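Local coordinates for protein putative 4-hydroxybenzoyl-CoA thioesterase (Geobacillus stearothermophilus, PDB 2OIW) that probably hydrolyses acyl-coenzyme A-type thioesters, acting as a hotdog-fold thioesterase, at residues 7-12 against 70-75; 54-59 against 105-110; 76-81 against 125-130; 87-92 against 99-104. All coordinates share one frame; numbering follows the deposited sequence.

From the N terminus, the first strand, 5-9, waits until 70-75 for its partner in contact 1, closing a long loop that holds helices 27-34 and 36-42. Strand 53-62 lies inside that loop but pairs with 105-110 in contact 2, so the two contacts cross. Directly after 70-75, the same strand runs on into 76-81, which meets the end of helix 121-128 in contact 3 and crosses contact 2 in turn. Contact 4, the hairpin of 87-92 and 99-104, is nested inside the loops of both contacts 2 and 3. Contacts 1, 2 and 4 are strand pairings of one antiparallel sheet, to which contact 3 ties the C-terminal helix.

Contact 1: 7-12 against 70-75; sequences TVITPR and QDVTVY
Ile9 and Val72 face each other as an antiparallel hydrogen-bonded pair, their apolar branches meeting where Ile9 CB lies 3.8 Å from Val72 CG2. With Val74 and Pro11 they form the close-packed side of the pairing. Ile9 CD1 reaches Val74 CG2 at 4.0 Å, and Pro11 CG meets the other branch of Val72, CG1, at 3.9 Å. Trp30 of helix 27-34 lies against Ile9, Pro11 and Val72, and Arg12 of the second subunit also packs on Ile9. With an alanine here in place of Pro11, Val72 CG1 would probably lose its ring neighbour and Trp30 part of its packing. The reverse side is looser and more exposed: the side chains of Val8 and Thr73 come no closer to each other than 4.2 Å, from Val8 CG2 to Thr73 OG1. At its end Thr10 OG1, set beside its own backbone N (chi1 -61°), donates to Asp71 OD1 at 3.0 Å, meeting the carboxylate from 41° above its plane. Four backbone bonds join Thr7 to Val74 and Ile9 to Val72. The N-terminal strand of this hotdog fold is thus held by main-chain bonding and apolar packing inside, with an exposed hydroxyl-carboxylate bond where the strand ends.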
# COMPACT_ATOMS: atom_id res chain seq x y z
N THR A 7 -7.82 18.13 5.14
CA THR A 7 -7.40 17.43 3.94
C THR A 7 -8.53 16.47 3.60
O THR A 7 -8.76 15.50 4.32
CB THR A 7 -6.06 16.64 4.18
OG1 THR A 7 -5.06 17.53 4.71
CG2 THR A 7 -5.50 16.04 2.89
N VAL A 8 -9.24 16.75 2.51
CA VAL A 8 -10.28 15.85 1.98
C VAL A 8 -9.63 14.78 1.09
O VAL A 8 -8.81 15.10 0.21
CB VAL A 8 -11.40 16.61 1.16
CG1 VAL A 8 -12.53 15.66 0.77
CG2 VAL A 8 -11.98 17.78 1.97
N ILE A 9 -10.02 13.52 1.30
CA ILE A 9 -9.51 12.39 0.55
C ILE A 9 -10.65 11.53 0.05
O ILE A 9 -11.62 11.29 0.78
CB ILE A 9 -8.62 11.54 1.47
CG1 ILE A 9 -7.32 12.28 1.74
CG2 ILE A 9 -8.39 10.16 0.86
CD1 ILE A 9 -6.41 11.67 2.78
N THR A 10 -10.52 11.04 -1.18
CA THR A 10 -11.43 10.06 -1.77
C THR A 10 -10.88 8.66 -1.56
O THR A 10 -9.84 8.34 -2.12
CB THR A 10 -11.59 10.34 -3.26
OG1 THR A 10 -12.15 11.65 -3.42
CG2 THR A 10 -12.53 9.38 -3.92
N PRO A 11 -11.55 7.83 -0.73
CA PRO A 11 -11.11 6.45 -0.53
C PRO A 11 -11.12 5.64 -1.84
O PRO A 11 -11.88 5.94 -2.76
CB PRO A 11 -12.11 5.88 0.49
CG PRO A 11 -12.63 7.13 1.19
CD PRO A 11 -12.70 8.17 0.15
N ARG A 12 -10.25 4.64 -1.88
CA ARG A 12 -9.99 3.84 -3.09
C ARG A 12 -10.38 2.41 -2.77
O ARG A 12 -10.33 1.99 -1.59
CB ARG A 12 -8.48 3.89 -3.44
CG ARG A 12 -7.99 5.28 -3.79
CD ARG A 12 -6.46 5.44 -3.69
NE ARG A 12 -6.11 6.84 -3.90
CZ ARG A 12 -4.89 7.36 -3.76
NH1 ARG A 12 -3.86 6.60 -3.39
NH2 ARG A 12 -4.73 8.65 -3.95
N GLN A 70 -17.62 7.22 -0.04
CA GLN A 70 -17.89 8.50 0.59
C GLN A 70 -16.53 9.11 0.92
O GLN A 70 -15.62 8.40 1.39
CB GLN A 70 -18.66 8.31 1.91
CG GLN A 70 -19.99 7.58 1.82
CD GLN A 70 -20.52 7.14 3.20
OE1 GLN A 70 -20.23 6.03 3.69
NE2 GLN A 70 -21.28 8.02 3.83
N ASP A 71 -16.38 10.42 0.72
CA ASP A 71 -15.11 11.11 1.06
C ASP A 71 -14.86 11.10 2.56
O ASP A 71 -15.77 10.89 3.35
CB ASP A 71 -15.10 12.54 0.50
CG ASP A 71 -14.84 12.56 -1.00
OD1 ASP A 71 -14.50 11.48 -1.56
OD2 ASP A 71 -14.97 13.64 -1.60
N VAL A 72 -13.61 11.29 2.95
CA VAL A 72 -13.23 11.41 4.36
C VAL A 72 -12.44 12.69 4.48
O VAL A 72 -11.90 13.18 3.48
CB VAL A 72 -12.36 10.23 4.84
CG1 VAL A 72 -13.10 8.89 4.64
CG2 VAL A 72 -10.98 10.24 4.18
N THR A 73 -12.44 13.25 5.68
CA THR A 73 -11.69 14.46 5.97
C THR A 73 -10.76 14.22 7.13
O THR A 73 -11.18 13.77 8.20
CB THR A 73 -12.61 15.65 6.32
OG1 THR A 73 -13.59 15.78 5.29
CG2 THR A 73 -11.82 16.93 6.41
N VAL A 74 -9.49 14.54 6.89
CA VAL A 74 -8.44 14.47 7.89
C VAL A 74 -8.22 15.86 8.45
O VAL A 74 -8.02 16.82 7.70
CB VAL A 74 -7.14 13.89 7.27
CG1 VAL A 74 -6.09 13.59 8.38
CG2 VAL A 74 -7.50 12.61 6.46
N TYR A 75 -8.31 15.95 9.78
CA TYR A 75 -7.97 17.15 10.53
C TYR A 75 -6.68 16.90 11.27
O TYR A 75 -6.57 15.92 12.01
CB TYR A 75 -9.05 17.48 11.53
CG TYR A 75 -10.39 17.73 10.88
CD1 TYR A 75 -10.73 19.01 10.42
CD2 TYR A 75 -11.32 16.71 10.74
CE1 TYR A 75 -11.96 19.26 9.84
CE2 TYR A 75 -12.56 16.94 10.14
CZ TYR A 75 -12.86 18.22 9.70
OH TYR A 75 -14.06 18.47 9.11
O HOH W 1 -5.17 17.43 7.40

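Contact 2: 54-59 against 105-110; sequences VIIRME and VYVNFN
The first torsion of Tyr106 (chi1 -89°) swings its ring beside the backbone N, and that of Ile55 (chi1 -162°) sends CG1 anti to the N, an arrangement that sets Ile55 CB over one face of the ring, toward its rim. Ile55 CB sits 3.8 Å from the ring centroid, 17° off the normal, a CH-pi contact; farther out, Ile55 CD1 comes to 3.8 Å from Tyr106 CE1. Phe39 of helix 36-42 also meets this ring, and the tyrosine OH has a weak hydrogen bond with Arg35. Ile55 and Tyr106 are a non-hydrogen-bonded antiparallel pair. Next to them the register slips by one residue: Ile56 and Arg57 both face Val105 in a classic beta bulge of this hotdog-fold sheet. Val105 O takes the N-H of Ile56 at 2.9 Å and, more weakly, that of Arg57 N at 3.4 Å. The Ile56 side chain crosses Val105 obliquely, CD1 to CG1 3.6 Å. On the same side of the sheet as Val105, Val54 lies alongside Phe109, its CG2 3.8 Å from Phe109 CB. From the bulge onward, strand 53-62 continues the sheet into the third subunit through Arg57, Met58 and Glu59. Within the chain, Arg57 NE makes a salt bridge with Glu59 OE2 at 3.2 Å, while its NH1 pairs in a second one with Asp61 of the third subunit.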
# COMPACT_ATOMS: atom_id res chain seq x y z
N VAL A 54 11.16 12.93 10.87
CA VAL A 54 11.21 11.51 11.19
C VAL A 54 10.23 11.17 12.33
O VAL A 54 10.38 11.65 13.44
CB VAL A 54 12.64 11.07 11.64
CG1 VAL A 54 12.73 9.55 11.68
CG2 VAL A 54 13.72 11.67 10.73
N ILE A 55 9.26 10.28 12.06
CA ILE A 55 8.34 9.79 13.10
C ILE A 55 9.04 8.90 14.14
O ILE A 55 9.91 8.06 13.82
CB ILE A 55 7.10 9.12 12.46
CG1 ILE A 55 5.93 9.01 13.46
CG2 ILE A 55 7.50 7.86 11.75
CD1 ILE A 55 4.57 8.73 12.79
N ILE A 56 8.69 9.10 15.40
CA ILE A 56 9.23 8.25 16.46
C ILE A 56 8.15 7.45 17.21
O ILE A 56 8.43 6.40 17.79
CB ILE A 56 10.10 9.05 17.47
CG1 ILE A 56 9.30 10.18 18.13
CG2 ILE A 56 11.38 9.65 16.80
CD1 ILE A 56 10.01 10.77 19.39
N ARG A 57 6.91 7.96 17.22
CA ARG A 57 5.79 7.24 17.83
C ARG A 57 4.45 7.54 17.14
O ARG A 57 4.22 8.65 16.69
CB ARG A 57 5.73 7.57 19.33
CG ARG A 57 4.58 6.90 20.07
CD ARG A 57 4.62 7.14 21.56
NE ARG A 57 3.46 6.54 22.25
CZ ARG A 57 3.29 5.24 22.53
NH1 ARG A 57 4.19 4.31 22.17
NH2 ARG A 57 2.19 4.86 23.19
N MSE A 58 3.56 6.55 17.07
CA MSE A 58 2.17 6.84 16.68
C MSE A 58 1.17 6.03 17.50
O MSE A 58 1.47 4.92 17.96
CB MSE A 58 1.93 6.57 15.20
CG MSE A 58 1.59 5.09 14.91
SE MSE A 58 0.95 4.81 13.08
CE MSE A 58 2.27 5.86 12.06
N GLU A 59 -0.02 6.58 17.67
CA GLU A 59 -1.15 5.88 18.30
C GLU A 59 -2.41 6.19 17.54
O GLU A 59 -2.57 7.32 17.07
CB GLU A 59 -1.33 6.31 19.78
CG GLU A 59 -0.42 7.43 20.22
CD GLU A 59 -0.50 7.74 21.71
OE1 GLU A 59 -1.63 7.91 22.22
OE2 GLU A 59 0.57 7.81 22.36
N VAL A 105 4.31 11.59 17.06
CA VAL A 105 5.42 12.43 17.50
C VAL A 105 6.49 12.30 16.42
O VAL A 105 6.85 11.19 16.01
CB VAL A 105 5.97 11.97 18.88
CG1 VAL A 105 7.10 12.90 19.39
CG2 VAL A 105 4.84 11.82 19.92
N TYR A 106 6.96 13.44 15.94
CA TYR A 106 7.98 13.53 14.90
C TYR A 106 9.18 14.27 15.48
O TYR A 106 9.01 15.11 16.35
CB TYR A 106 7.42 14.32 13.74
CG TYR A 106 6.70 13.50 12.69
CD1 TYR A 106 5.37 13.16 12.85
CD2 TYR A 106 7.37 13.06 11.53
CE1 TYR A 106 4.71 12.38 11.88
CE2 TYR A 106 6.70 12.29 10.56
CZ TYR A 106 5.38 11.96 10.73
OH TYR A 106 4.75 11.17 9.79
N VAL A 107 10.37 13.95 15.01
CA VAL A 107 11.55 14.72 15.36
C VAL A 107 12.05 15.44 14.11
O VAL A 107 12.05 14.87 13.02
CB VAL A 107 12.66 13.85 16.04
CG1 VAL A 107 13.19 12.76 15.11
CG2 VAL A 107 13.81 14.73 16.54
N ASN A 108 12.41 16.71 14.27
CA ASN A 108 13.09 17.49 13.22
C ASN A 108 14.56 17.04 13.21
O ASN A 108 15.35 17.44 14.07
CB ASN A 108 12.99 19.00 13.51
CG ASN A 108 13.90 19.85 12.61
OD1 ASN A 108 14.03 19.61 11.40
ND2 ASN A 108 14.52 20.85 13.20
N PHE A 109 14.91 16.20 12.24
CA PHE A 109 16.25 15.67 12.16
C PHE A 109 17.05 16.37 11.05
O PHE A 109 16.67 16.35 9.87
CB PHE A 109 16.26 14.14 11.99
CG PHE A 109 17.58 13.54 12.31
CD1 PHE A 109 17.91 13.20 13.61
CD2 PHE A 109 18.53 13.34 11.30
CE1 PHE A 109 19.18 12.68 13.93
CE2 PHE A 109 19.80 12.82 11.60
CZ PHE A 109 20.12 12.48 12.92
N ASN A 110 18.15 16.99 11.44
CA ASN A 110 19.10 17.58 10.50
C ASN A 110 20.11 16.52 10.05
O ASN A 110 21.04 16.16 10.78
CB ASN A 110 19.80 18.80 11.11
CG ASN A 110 20.49 19.70 10.06
OD1 ASN A 110 21.20 19.22 9.17
ND2 ASN A 110 20.29 21.00 10.20

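Contact 3: 76-81 against 125-130; sequences TGIERI and VKLREH
The carbonyl group of His130 receives the N-H of Ile78 from 18° outside its plane, Ile78 N to His130 O 3.0 Å, and this same oxygen lies 3.6 Å from Gly77 CA. The imidazole of His130 leads away from the strand instead: its ring meets that of Phe5 with the planes about 35° apart, and ND1 is hydrogen-bonded to Ala3 O. The guanidinium of Arg128 has Val125 N of its own helix above the rim of one face; its chain touches Ile81 through CG, 3.9 Å from Ile81 CD1.

The rest of the contact is aliphatic. Leu127, on the inward side of helix 121-128, takes two isoleucines. Ile78 CD1 stands 4.1 Å from Leu127 CD2. Ile81, with CG1 anti to its carbonyl carbon (chi1 -51°) and the chain extended beyond, brings CD1 to 3.7 Å from Leu127 CB. Between the two isoleucines the chain turns a corner at Glu79, where Glu79 and Arg80 both face Thr87 in a classic beta bulge. Leu41 of helix 36-42, Leu86 and Ile119 pack round the same leucine. Where the helix ends, His130 N returns to Leu127 O at 2.8 Å. One main-chain bond and the methyl ends of branched side chains therefore dock the C-terminal helix on the sheet, with the Arg128 methylene CG adding to the apolar surface round Ile81.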
# COMPACT_ATOMS: atom_id res chain seq x y z
N THR A 76 -5.73 17.81 11.11
CA THR A 76 -4.39 17.61 11.62
C THR A 76 -3.96 18.89 12.31
O THR A 76 -3.99 19.96 11.71
CB THR A 76 -3.42 17.24 10.48
OG1 THR A 76 -3.95 16.11 9.74
CG2 THR A 76 -2.04 16.87 11.07
N GLY A 77 -3.61 18.77 13.58
CA GLY A 77 -3.22 19.93 14.37
C GLY A 77 -1.99 19.60 15.18
O GLY A 77 -1.55 18.44 15.23
N ILE A 78 -1.46 20.62 15.85
CA ILE A 78 -0.30 20.48 16.70
C ILE A 78 -0.74 20.43 18.16
O ILE A 78 -1.31 21.39 18.66
CB ILE A 78 0.69 21.67 16.47
CG1 ILE A 78 1.13 21.75 14.99
CG2 ILE A 78 1.90 21.60 17.45
CD1 ILE A 78 1.92 20.51 14.53
N GLU A 79 -0.49 19.31 18.84
CA GLU A 79 -0.82 19.24 20.27
C GLU A 79 0.31 19.76 21.18
O GLU A 79 0.06 20.32 22.25
CB GLU A 79 -1.20 17.83 20.70
CG GLU A 79 -1.74 17.78 22.12
CD GLU A 79 -2.00 16.37 22.64
OE1 GLU A 79 -1.20 15.46 22.36
OE2 GLU A 79 -3.02 16.20 23.36
N ARG A 80 1.56 19.56 20.77
CA ARG A 80 2.69 20.10 21.51
C ARG A 80 3.81 20.44 20.54
O ARG A 80 4.13 19.66 19.66
CB ARG A 80 3.17 19.09 22.57
CG ARG A 80 4.17 19.65 23.56
CD ARG A 80 4.80 18.48 24.28
NE ARG A 80 5.24 18.86 25.62
CZ ARG A 80 6.46 19.32 25.89
NH1 ARG A 80 7.35 19.46 24.91
NH2 ARG A 80 6.78 19.65 27.13
N ILE A 81 4.39 21.62 20.70
CA ILE A 81 5.64 21.96 20.01
C ILE A 81 6.76 21.77 21.02
O ILE A 81 6.84 22.50 21.99
CB ILE A 81 5.65 23.42 19.48
CG1 ILE A 81 4.37 23.70 18.65
CG2 ILE A 81 6.91 23.68 18.64
CD1 ILE A 81 4.09 25.18 18.29
N VAL A 125 6.73 29.86 15.09
CA VAL A 125 5.69 30.85 14.87
C VAL A 125 4.58 30.31 13.96
O VAL A 125 3.39 30.42 14.29
CB VAL A 125 6.26 32.13 14.24
CG1 VAL A 125 5.21 33.24 14.25
CG2 VAL A 125 7.52 32.56 14.97
N LYS A 126 4.98 29.72 12.84
CA LYS A 126 4.03 29.12 11.89
C LYS A 126 3.20 27.99 12.51
O LYS A 126 1.97 27.92 12.33
CB LYS A 126 4.77 28.62 10.64
CG LYS A 126 5.56 29.73 9.95
CD LYS A 126 5.95 29.39 8.53
CE LYS A 126 5.96 30.67 7.70
NZ LYS A 126 4.61 31.35 7.71
N LEU A 127 3.87 27.12 13.26
CA LEU A 127 3.24 26.01 13.96
C LEU A 127 2.26 26.45 15.05
O LEU A 127 1.20 25.84 15.20
CB LEU A 127 4.30 25.08 14.55
CG LEU A 127 5.23 24.31 13.60
CD1 LEU A 127 6.44 23.76 14.35
CD2 LEU A 127 4.46 23.21 12.87
N ARG A 128 2.61 27.51 15.79
CA ARG A 128 1.78 28.02 16.90
C ARG A 128 0.37 28.39 16.43
O ARG A 128 -0.59 28.39 17.20
CB ARG A 128 2.42 29.26 17.56
CG ARG A 128 3.50 29.01 18.62
CD ARG A 128 4.27 30.33 18.92
NE ARG A 128 5.64 30.05 19.36
CZ ARG A 128 6.66 30.91 19.31
NH1 ARG A 128 6.50 32.14 18.82
NH2 ARG A 128 7.85 30.52 19.74
N GLU A 129 0.25 28.72 15.15
CA GLU A 129 -1.03 29.13 14.61
C GLU A 129 -1.79 27.95 14.02
O GLU A 129 -2.80 28.14 13.35
CB GLU A 129 -0.86 30.29 13.61
CG GLU A 129 -1.39 31.69 14.09
CD GLU A 129 -0.97 32.08 15.52
OE1 GLU A 129 0.25 32.07 15.83
OE2 GLU A 129 -1.87 32.43 16.32
N HIS A 130 -1.30 26.73 14.27
CA HIS A 130 -2.06 25.52 13.96
C HIS A 130 -2.17 24.59 15.17
O HIS A 130 -2.21 23.37 15.03
CB HIS A 130 -1.48 24.79 12.74
CG HIS A 130 -1.42 25.63 11.50
ND1 HIS A 130 -2.55 26.03 10.81
CD2 HIS A 130 -0.37 26.15 10.83
CE1 HIS A 130 -2.19 26.76 9.77
NE2 HIS A 130 -0.88 26.85 9.75

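Contact 4: 87-92 against 99-104; sequences TIYEEI and CAKGRS
Tyr89 and Arg103 lean against each other across the hairpin, the guanidinium laying one face over the ring atom CD1. Arg103 CZ is 3.9 Å from Tyr89 CD1, and the two planes stand 53° apart, so the groups meet askew and not as a parallel stack. Glu79 of the preceding strand makes a salt bridge to Arg103 NE and helps fix this pose. Lys101 runs alongside the tyrosine, its CD 3.6 Å from Tyr89 OH. That hydroxyl donates to Glu91 OE2 at 2.7 Å, on the anti lone pair of the carboxylate and in the plane of the ring. An alanine in place of Tyr89 would probably leave the Arg103 guanidinium without its aromatic neighbour and Glu91 OE2 without its hydroxyl donor.

The opposite face carries Glu90, whose CG stands between the backbone N and the carbonyl carbon (chi1 46°), a position that brings it against the Gly102 carbonyl, CG to Gly102 O 3.4 Å; a bend at chi2 then carries the carboxylate to Ser104. OE2 accepts from Ser104 OG at 2.9 Å, from 35° above the carboxylate plane; Arg35 supplies a salt bridge to the same oxygen. Farther along, Ile92 CB meets Ala100 CB at 4.2 Å, and Ile92 O takes N-H groups from both Cys99 and Ala100, a classic beta bulge. In this central hairpin of the hotdog sheet a buried carboxylate is thus met by a hydroxyl and an arginine, which probably stabilise its negative charge, while the other face pairs aromatic and charged groups.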
# COMPACT_ATOMS: atom_id res chain seq x y z
N THR A 87 4.31 17.03 18.58
CA THR A 87 3.33 15.98 18.80
C THR A 87 2.08 16.48 18.09
O THR A 87 1.54 17.57 18.42
CB THR A 87 3.07 15.78 20.29
OG1 THR A 87 4.32 15.48 20.93
CG2 THR A 87 2.07 14.66 20.52
N ILE A 88 1.66 15.68 17.12
CA ILE A 88 0.52 15.98 16.31
C ILE A 88 -0.73 15.29 16.87
O ILE A 88 -0.68 14.12 17.27
CB ILE A 88 0.79 15.45 14.89
CG1 ILE A 88 1.91 16.26 14.21
CG2 ILE A 88 -0.47 15.37 14.08
CD1 ILE A 88 2.46 15.56 12.98
N TYR A 89 -1.84 16.02 16.90
CA TYR A 89 -3.13 15.41 17.15
C TYR A 89 -3.91 15.40 15.82
O TYR A 89 -3.87 16.37 15.08
CB TYR A 89 -3.92 16.14 18.26
CG TYR A 89 -5.25 15.48 18.49
CD1 TYR A 89 -5.33 14.25 19.14
CD2 TYR A 89 -6.42 16.05 18.01
CE1 TYR A 89 -6.55 13.62 19.32
CE2 TYR A 89 -7.62 15.44 18.17
CZ TYR A 89 -7.69 14.23 18.83
OH TYR A 89 -8.91 13.62 18.99
N GLU A 90 -4.60 14.31 15.52
CA GLU A 90 -5.24 14.16 14.21
C GLU A 90 -6.50 13.31 14.29
O GLU A 90 -6.61 12.41 15.15
CB GLU A 90 -4.24 13.59 13.17
CG GLU A 90 -3.43 12.40 13.73
CD GLU A 90 -2.01 12.26 13.18
OE1 GLU A 90 -1.65 12.95 12.17
OE2 GLU A 90 -1.25 11.44 13.77
N GLU A 91 -7.46 13.59 13.41
CA GLU A 91 -8.72 12.86 13.39
C GLU A 91 -9.14 12.61 11.94
O GLU A 91 -8.84 13.42 11.07
CB GLU A 91 -9.82 13.67 14.08
CG GLU A 91 -9.71 13.76 15.57
CD GLU A 91 -10.87 14.47 16.21
OE1 GLU A 91 -11.75 14.98 15.46
OE2 GLU A 91 -10.89 14.55 17.46
N ILE A 92 -9.80 11.50 11.70
CA ILE A 92 -10.44 11.27 10.40
C ILE A 92 -11.94 11.15 10.59
O ILE A 92 -12.41 10.41 11.46
CB ILE A 92 -9.88 10.02 9.68
CG1 ILE A 92 -8.36 10.12 9.54
CG2 ILE A 92 -10.49 9.89 8.31
CD1 ILE A 92 -7.75 8.89 8.97
N CYS A 99 -14.22 8.99 13.03
CA CYS A 99 -14.06 7.56 12.88
C CYS A 99 -12.72 7.08 13.37
O CYS A 99 -12.58 5.90 13.65
CB CYS A 99 -14.28 7.14 11.42
SG CYS A 99 -15.98 7.43 10.86
N ALA A 100 -11.72 7.96 13.41
CA ALA A 100 -10.37 7.60 13.87
C ALA A 100 -9.72 8.79 14.52
O ALA A 100 -9.88 9.92 14.05
CB ALA A 100 -9.51 7.12 12.71
N LYS A 101 -9.04 8.55 15.64
CA LYS A 101 -8.31 9.60 16.35
C LYS A 101 -6.88 9.13 16.51
O LYS A 101 -6.65 7.96 16.81
CB LYS A 101 -8.92 9.83 17.72
CG LYS A 101 -10.39 10.25 17.68
CD LYS A 101 -10.90 10.59 19.08
CE LYS A 101 -10.98 9.35 19.96
NZ LYS A 101 -11.93 9.54 21.10
N GLY A 102 -5.92 10.03 16.30
CA GLY A 102 -4.53 9.64 16.31
C GLY A 102 -3.68 10.68 16.99
O GLY A 102 -4.03 11.86 17.08
N ARG A 103 -2.53 10.22 17.46
CA ARG A 103 -1.44 11.10 17.86
C ARG A 103 -0.15 10.57 17.26
O ARG A 103 0.07 9.34 17.19
CB ARG A 103 -1.32 11.09 19.39
CG ARG A 103 -1.73 12.36 20.09
CD ARG A 103 -1.71 12.18 21.59
NE ARG A 103 -2.57 13.18 22.22
CZ ARG A 103 -3.86 13.00 22.52
NH1 ARG A 103 -4.46 11.84 22.27
NH2 ARG A 103 -4.56 13.99 23.10
N SER A 104 0.73 11.49 16.87
CA SER A 104 2.05 11.12 16.38
C SER A 104 3.11 12.11 16.83
O SER A 104 2.85 13.32 16.99
CB SER A 104 2.07 10.99 14.85
OG SER A 104 1.49 12.13 14.24